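Side-chain contact in SNF1-like protein kinase ssp2 (Schizosaccharomyces pombe, PDB 2QRD), which probably phosphorylates serine and threonine residues of target proteins as the catalytic subunit of an AMP-activated-type kinase, the fragment here being its adenylate sensor region: residues Leu82-Val85 / Met86-Cys89. Residues are numbered along the deposited sequence; the frame is centred on the assembly and turned at random.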
loop_
_atom_site.group_PDB
_atom_site.type_symbol
_atom_site.label_atom_id
_atom_site.label_comp_id
_atom_site.label_asym_id
_atom_site.label_seq_id
_atom_site.Cartn_x
_atom_site.Cartn_y
_atom_site.Cartn_z
ATOM N N LEU A 82 -22.250 -21.348 2.291
ATOM C CA LEU A 82 -21.804 -22.340 1.333
ATOM C C LEU A 82 -22.687 -22.301 0.069
ATOM O O LEU A 82 -23.921 -22.212 0.144
ATOM C CB LEU A 82 -21.735 -23.761 1.954
ATOM C CG LEU A 82 -20.824 -24.810 1.261
ATOM C CD1 LEU A 82 -19.328 -24.528 1.487
ATOM C CD2 LEU A 82 -21.129 -26.248 1.649
ATOM N N TYR A 83 -22.013 -22.322 -1.081
ATOM C CA TYR A 83 -22.630 -22.393 -2.392
ATOM C C TYR A 83 -22.049 -23.540 -3.215
ATOM O O TYR A 83 -20.815 -23.744 -3.230
ATOM C CB TYR A 83 -22.371 -21.126 -3.181
ATOM C CG TYR A 83 -23.029 -19.877 -2.672
ATOM C CD1 TYR A 83 -24.418 -19.699 -2.754
ATOM C CD2 TYR A 83 -22.254 -18.842 -2.147
ATOM C CE1 TYR A 83 -25.016 -18.538 -2.300
ATOM C CE2 TYR A 83 -22.841 -17.672 -1.698
ATOM C CZ TYR A 83 -24.208 -17.526 -1.789
ATOM O OH TYR A 83 -24.749 -16.365 -1.329
ATOM N N GLU A 84 -22.906 -24.260 -3.940
ATOM C CA GLU A 84 -22.363 -25.158 -4.952
ATOM C C GLU A 84 -22.026 -24.403 -6.239
ATOM O O GLU A 84 -22.882 -23.703 -6.828
ATOM C CB GLU A 84 -23.260 -26.354 -5.225
ATOM C CG GLU A 84 -22.502 -27.485 -5.899
ATOM C CD GLU A 84 -23.405 -28.546 -6.514
ATOM O OE1 GLU A 84 -23.858 -29.441 -5.768
ATOM O OE2 GLU A 84 -23.636 -28.502 -7.752
ATOM N N VAL A 85 -20.773 -24.538 -6.661
ATOM C CA VAL A 85 -20.325 -23.950 -7.910
ATOM C C VAL A 85 -20.660 -24.875 -9.058
ATOM O O VAL A 85 -21.171 -24.430 -10.074
ATOM C CB VAL A 85 -18.815 -23.625 -7.888
ATOM C CG1 VAL A 85 -18.341 -23.171 -9.269
ATOM C CG2 VAL A 85 -18.535 -22.556 -6.839
ATOM N N MET A 86 -20.367 -26.165 -8.875
ATOM C CA MET A 86 -20.747 -27.243 -9.794
ATOM C C MET A 86 -20.630 -28.565 -9.038
ATOM O O MET A 86 -20.098 -28.584 -7.931
ATOM C CB MET A 86 -19.825 -27.253 -11.005
ATOM C CG MET A 86 -18.351 -27.372 -10.670
ATOM S SD MET A 86 -17.383 -27.471 -12.181
ATOM C CE MET A 86 -16.032 -26.344 -11.743
ATOM N N PRO A 87 -21.100 -29.686 -9.626
ATOM C CA PRO A 87 -21.028 -30.914 -8.811
ATOM C C PRO A 87 -19.622 -31.134 -8.221
ATOM O O PRO A 87 -18.631 -31.169 -8.956
ATOM C CB PRO A 87 -21.428 -32.032 -9.793
ATOM C CG PRO A 87 -21.436 -31.388 -11.171
ATOM C CD PRO A 87 -21.689 -29.931 -10.959
ATOM N N GLY A 88 -19.548 -31.212 -6.894
ATOM C CA GLY A 88 -18.285 -31.459 -6.194
ATOM C C GLY A 88 -17.499 -30.232 -5.748
ATOM O O GLY A 88 -16.551 -30.360 -4.967
ATOM N N CYS A 89 -17.867 -29.054 -6.244
ATOM C CA CYS A 89 -17.093 -27.849 -5.972
ATOM C C CYS A 89 -17.945 -26.749 -5.362
ATOM O O CYS A 89 -19.048 -26.447 -5.856
ATOM C CB CYS A 89 -16.418 -27.339 -7.243
ATOM S SG CYS A 89 -15.540 -28.639 -8.084
#
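Glu84 lays its carboxylate over the peptide between Met86 and Pro87 where a classic beta bulge and a type II turn link strands 74-84 and 89-101 of the antiparallel sheet. With CG opposite the backbone N (chi1 -161°) and the chain extended beyond it, OE2 arrives above the flat face of that peptide, 3.3 Å from Met86 C. Pro87 N has no hydrogen to offer, so this is contact without a hydrogen bond, while Glu84 OE1 makes a long, weak ion pair with Lys27 of the SPCC1919.03c chain. Cutting this side chain back to an alanine is likely to uncover the Met86-Pro87 peptide face and leave that lysine without this carboxylate. In the turn, proline suits the second position with its fixed phi, and Gly88 takes a positive phi that would press a CB against the preceding carbonyl O; Cys89 N closes the turn on Met86 O at 2.8 Å. The bulge sets Val85 and Met86 against Cys89: Val85 N gives Cys89 O a 2.7 Å bond, bent to 151° at the hydrogen, and Met86 N adds a weak one. Branched Val85 lies alongside Cys89, CB to CB 4.5 Å, and its CG1 stands 4.4 Å from Met86 CG.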